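Long-range contacts in xylulose kinase (Escherichia coli, PDB 2NLX), which phosphorylates D-xylulose to D-xylulose 5-phosphate at the expense of ATP, and acts less efficiently on 1-deoxy-D-xylulose: residues A[237-242]-A[278-283]; A[290-295]-A[329-334]. All coordinates share one frame; numbering follows the deposited sequence.

In the fold
The two contacts follow one another in series, contact 1 beginning near the middle of the chain and closing before contact 2 opens in its second half. The chain first builds a six-stranded mixed sheet, then runs from strand 226-232 into helix 233-241. Contact 1 closes a loop that runs through strands 248-253 and 257-262 and returns along strand 275-278, so that helix 233-241 meets the loop leading into strand 285-291. Contact 2 starts at the end of that strand and closes over helices 297-304 and 310-317, tying the seven-stranded sheet to strand 328-333 of a two-stranded one. Their centres lie about 25 Å apart, on opposite sides of the chain's centre.

Contact 1: residues A[237-242]-A[278-283]; sequences GAVGVG and CHALPQ
V239 meets H279, A280 and L281 through a single branch. With CG1 anti to the backbone N (chi1 172°), CG2 is the methyl left to reach the loop 278-283. V239 CG2 lies 3.9 Å from H279 CE1 and 4.1 Å from L281 CG, with the methyl of A280 slightly farther off. One residue earlier in the helix, A238 CB comes to 4.1 Å from the same H279 CE1, so this ring carbon is shared by two helix residues, both approaching obliquely. L281 CG sits over one face of the imidazole, offset toward its rim, which leaves ring, leucine and valine packed against one another. No hydrogen bond joins the two segments; H279 NE2 instead bonds to the carbonyl O of M243, past the Schellman motif at G242 that ends helix 233-241. The contact thus joins the helix that starts at D233, the probable proton acceptor, to a loop of the C-terminal FGGY family region. The ring of H279 also meets that of F260, and its side chain touches V262, both on strand 257-262, while A280 rests on A235 of helix 233-241 and S169 of helix 168-172; the loop is wedged between two helices and the neighbouring strand.

Contact 2: residues A[290-295]-A[329-334]; sequences VMLSAA and FLPYLS
L292 and P331 meet with their side chains crossing at about a right angle, one leucine methyl resting against the CB-CG end of the pyrrolidine ring. L292 CD1 lies 3.8 Å from P331 CG and equally near CB, whereas CD2 turns mainly to L333, 4.1 Å from its CB. L292 CG is anti to the carbonyl carbon (chi1 -57°), and chi2 of 161° then sets the two methyls on these partners. L333 slides past L292 in the opposite direction. Its CG is anti to the backbone N (chi1 -179°), and the branch extends to the main chain around V290: L333 CD2 is 3.6 Å from V290 O and 3.7 Å from M291 C, with V290 CG1 farther off at 4.4 Å from that methyl. Shortening L292 to an alanine removes both methyls and would probably leave the P331 ring and L333 CB without this apolar neighbour. A372 of helix 358-381 touches both L292 and P331. The contact lies within the C-terminal FGGY family region, the V290 side chain about 8 Å from that of substrate-binding H78. Backbone pairing goes elsewhere, M291 to G257, L330 to V348 and Y332 to K346. The two sheets are therefore joined here by apolar side chains packing on each other and on the main chain of V290 and M291, without strand pairing.

Contact 1: residues A[237-242]-A[278-283]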
loop_
_atom_site.group_PDB
_atom_site.type_symbol
_atom_site.label_atom_id
_atom_site.label_comp_id
_atom_site.label_asym_id
_atom_site.label_seq_id
_atom_site.Cartn_x
_atom_site.Cartn_y
_atom_site.Cartn_z
ATOM N N GLY A 237 12.748 32.373 13.152
ATOM C CA GLY A 237 11.322 32.113 13.088
ATOM C C GLY A 237 10.724 32.067 14.484
ATOM O O GLY A 237 9.654 32.610 14.729
ATOM N N ALA A 238 11.420 31.424 15.412
ATOM C CA ALA A 238 10.939 31.340 16.781
ATOM C C ALA A 238 10.837 32.726 17.436
ATOM O O ALA A 238 9.889 33.008 18.170
ATOM C CB ALA A 238 11.857 30.433 17.597
ATOM N N VAL A 239 11.812 33.596 17.187
ATOM C CA VAL A 239 11.766 34.935 17.777
ATOM C C VAL A 239 10.527 35.661 17.264
ATOM O O VAL A 239 9.842 36.340 18.022
ATOM C CB VAL A 239 13.029 35.764 17.426
ATOM C CG1 VAL A 239 12.854 37.209 17.891
ATOM C CG2 VAL A 239 14.246 35.154 18.091
ATOM N N GLY A 240 10.245 35.500 15.975
ATOM C CA GLY A 240 9.085 36.139 15.380
ATOM C C GLY A 240 7.792 35.766 16.078
ATOM O O GLY A 240 6.947 36.623 16.366
ATOM N N VAL A 241 7.651 34.476 16.366
ATOM C CA VAL A 241 6.465 33.944 17.028
ATOM C C VAL A 241 6.460 34.284 18.509
ATOM O O VAL A 241 5.425 34.195 19.166
ATOM C CB VAL A 241 6.373 32.405 16.815
ATOM C CG1 VAL A 241 5.272 31.796 17.679
ATOM C CG2 VAL A 241 6.083 32.122 15.348
ATOM N N GLY A 242 7.615 34.685 19.027
ATOM C CA GLY A 242 7.707 35.059 20.426
ATOM C C GLY A 242 8.317 34.006 21.325
ATOM O O GLY A 242 8.240 34.111 22.547
ATOM N N CYS A 278 22.352 27.238 20.176
ATOM C CA CYS A 278 22.176 28.525 20.801
ATOM C C CYS A 278 20.958 29.189 20.183
ATOM O O CYS A 278 20.735 29.089 18.991
ATOM C CB CYS A 278 23.426 29.374 20.594
ATOM S SG CYS A 278 24.863 28.927 21.562
ATOM N N HIS A 279 20.163 29.865 20.997
ATOM C CA HIS A 279 19.094 30.710 20.477
ATOM C C HIS A 279 19.644 31.943 19.778
ATOM O O HIS A 279 20.829 32.216 19.834
ATOM C CB HIS A 279 18.127 31.107 21.587
ATOM C CG HIS A 279 16.740 31.408 21.117
ATOM N ND1 HIS A 279 16.380 31.395 19.792
ATOM C CD2 HIS A 279 15.632 31.759 21.800
ATOM C CE1 HIS A 279 15.107 31.710 19.680
ATOM N NE2 HIS A 279 14.629 31.933 20.885
ATOM N N ALA A 280 18.771 32.676 19.110
ATOM C CA ALA A 280 19.154 33.921 18.474
ATOM C C ALA A 280 18.960 35.069 19.437
ATOM O O ALA A 280 18.806 36.209 19.051
ATOM C CB ALA A 280 18.365 34.134 17.228
ATOM N N LEU A 281 18.967 34.733 20.714
ATOM C CA LEU A 281 18.815 35.705 21.759
ATOM C C LEU A 281 19.922 35.523 22.767
ATOM O O LEU A 281 20.478 34.453 22.887
ATOM C CB LEU A 281 17.447 35.561 22.403
ATOM C CG LEU A 281 16.263 35.995 21.546
ATOM C CD1 LEU A 281 14.975 35.653 22.213
ATOM C CD2 LEU A 281 16.302 37.465 21.217
ATOM N N PRO A 282 20.254 36.593 23.470
ATOM C CA PRO A 282 21.238 36.538 24.543
ATOM C C PRO A 282 20.844 35.609 25.668
ATOM O O PRO A 282 19.765 35.730 26.217
ATOM C CB PRO A 282 21.274 37.971 25.040
ATOM C CG PRO A 282 20.894 38.735 23.949
ATOM C CD PRO A 282 19.901 37.976 23.155
ATOM N N GLN A 283 21.746 34.701 26.000
ATOM C CA GLN A 283 21.639 33.839 27.162
ATOM C C GLN A 283 20.525 32.839 27.012
ATOM O O GLN A 283 19.976 32.370 27.988
ATOM C CB GLN A 283 21.488 34.638 28.457
ATOM C CG GLN A 283 22.729 35.337 28.916
ATOM C CD GLN A 283 23.919 34.420 29.072
ATOM O OE1 GLN A 283 23.964 33.606 29.985
ATOM N NE2 GLN A 283 24.897 34.564 28.195
#

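Contact 2: residues A[290-295]-A[329-334]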
loop_
_atom_site.group_PDB
_atom_site.type_symbol
_atom_site.label_atom_id
_atom_site.label_comp_id
_atom_site.label_asym_id
_atom_site.label_seq_id
_atom_site.Cartn_x
_atom_site.Cartn_y
_atom_site.Cartn_z
ATOM N N VAL A 290 13.148 17.910 13.725
ATOM C CA VAL A 290 12.444 17.936 12.472
ATOM C C VAL A 290 11.246 17.013 12.530
ATOM O O VAL A 290 11.323 15.930 13.075
ATOM C CB VAL A 290 13.355 17.527 11.328
ATOM C CG1 VAL A 290 12.756 17.878 10.025
ATOM C CG2 VAL A 290 14.662 18.187 11.459
ATOM N N MET A 291 10.138 17.450 11.951
ATOM C CA MET A 291 8.913 16.692 12.009
ATOM C C MET A 291 8.281 16.572 10.644
ATOM O O MET A 291 8.765 17.138 9.680
ATOM C CB MET A 291 7.937 17.320 12.991
ATOM C CG MET A 291 8.525 17.585 14.347
ATOM S SD MET A 291 8.354 16.216 15.474
ATOM C CE MET A 291 7.161 16.920 16.565
ATOM N N LEU A 292 7.204 15.809 10.566
ATOM C CA LEU A 292 6.404 15.757 9.363
ATOM C C LEU A 292 5.771 17.090 9.085
ATOM O O LEU A 292 5.524 17.871 9.985
ATOM C CB LEU A 292 5.313 14.708 9.473
ATOM C CG LEU A 292 5.685 13.259 9.767
ATOM C CD1 LEU A 292 4.474 12.530 10.289
ATOM C CD2 LEU A 292 6.219 12.558 8.552
ATOM N N SER A 293 5.483 17.338 7.824
ATOM C CA SER A 293 4.485 18.316 7.474
ATOM C C SER A 293 3.168 17.659 7.164
ATOM O O SER A 293 2.876 17.394 6.010
ATOM C CB SER A 293 4.950 19.094 6.269
ATOM O OG SER A 293 6.325 18.866 6.066
ATOM N N ALA A 294 2.364 17.415 8.187
ATOM C CA ALA A 294 1.005 17.915 8.180
ATOM C C ALA A 294 0.691 19.195 7.464
ATOM O O ALA A 294 1.199 20.239 7.821
ATOM C CB ALA A 294 0.659 18.478 9.513
ATOM N N ALA A 295 -0.147 19.141 6.445
ATOM C CA ALA A 295 -0.203 20.152 5.405
ATOM C C ALA A 295 0.687 19.945 4.224
ATOM O O ALA A 295 0.824 20.806 3.379
ATOM C CB ALA A 295 0.735 21.267 5.721
ATOM N N PHE A 329 -1.701 3.915 9.257
ATOM C CA PHE A 329 -0.910 4.658 8.295
ATOM C C PHE A 329 0.412 5.032 8.977
ATOM O O PHE A 329 0.454 5.906 9.848
ATOM C CB PHE A 329 -1.647 5.919 7.851
ATOM C CG PHE A 329 -0.803 6.844 7.031
ATOM C CD1 PHE A 329 -0.254 6.421 5.830
ATOM C CD2 PHE A 329 -0.544 8.138 7.465
ATOM C CE1 PHE A 329 0.544 7.277 5.070
ATOM C CE2 PHE A 329 0.255 8.997 6.710
ATOM C CZ PHE A 329 0.798 8.564 5.513
ATOM N N LEU A 330 1.484 4.354 8.597
ATOM C CA LEU A 330 2.775 4.637 9.195
ATOM C C LEU A 330 3.559 5.647 8.346
ATOM O O LEU A 330 4.001 5.321 7.239
ATOM C CB LEU A 330 3.571 3.335 9.345
ATOM C CG LEU A 330 2.849 2.144 9.994
ATOM C CD1 LEU A 330 3.798 0.971 10.114
ATOM C CD2 LEU A 330 2.344 2.524 11.372
ATOM N N PRO A 331 3.712 6.900 8.843
ATOM C CA PRO A 331 4.446 7.961 8.136
ATOM C C PRO A 331 5.931 7.980 8.506
ATOM O O PRO A 331 6.309 8.297 9.638
ATOM C CB PRO A 331 3.725 9.227 8.577
ATOM C CG PRO A 331 3.411 8.920 9.998
ATOM C CD PRO A 331 2.945 7.470 9.967
ATOM N N TYR A 332 6.774 7.624 7.548
ATOM C CA TYR A 332 8.201 7.601 7.796
ATOM C C TYR A 332 8.893 8.861 7.280
ATOM O O TYR A 332 8.874 9.159 6.080
ATOM C CB TYR A 332 8.820 6.355 7.167
ATOM C CG TYR A 332 8.515 5.085 7.926
ATOM C CD1 TYR A 332 7.436 4.259 7.570
ATOM C CD2 TYR A 332 9.293 4.720 9.022
ATOM C CE1 TYR A 332 7.145 3.100 8.299
ATOM C CE2 TYR A 332 9.017 3.569 9.753
ATOM C CZ TYR A 332 7.946 2.767 9.392
ATOM O OH TYR A 332 7.689 1.659 10.152
ATOM N N LEU A 333 9.499 9.599 8.203
ATOM C CA LEU A 333 10.197 10.827 7.857
ATOM C C LEU A 333 11.650 10.587 7.432
ATOM O O LEU A 333 12.418 9.904 8.122
ATOM C CB LEU A 333 10.167 11.797 9.039
ATOM C CG LEU A 333 10.861 13.134 8.784
ATOM C CD1 LEU A 333 10.171 13.850 7.623
ATOM C CD2 LEU A 333 10.826 13.975 10.052
ATOM N N SER A 334 12.013 11.153 6.284
ATOM C CA SER A 334 13.365 11.039 5.750
ATOM C C SER A 334 14.223 12.211 6.231
ATOM O O SER A 334 13.751 13.351 6.322
ATOM C CB SER A 334 13.330 11.031 4.225
ATOM O OG SER A 334 14.645 11.012 3.702
#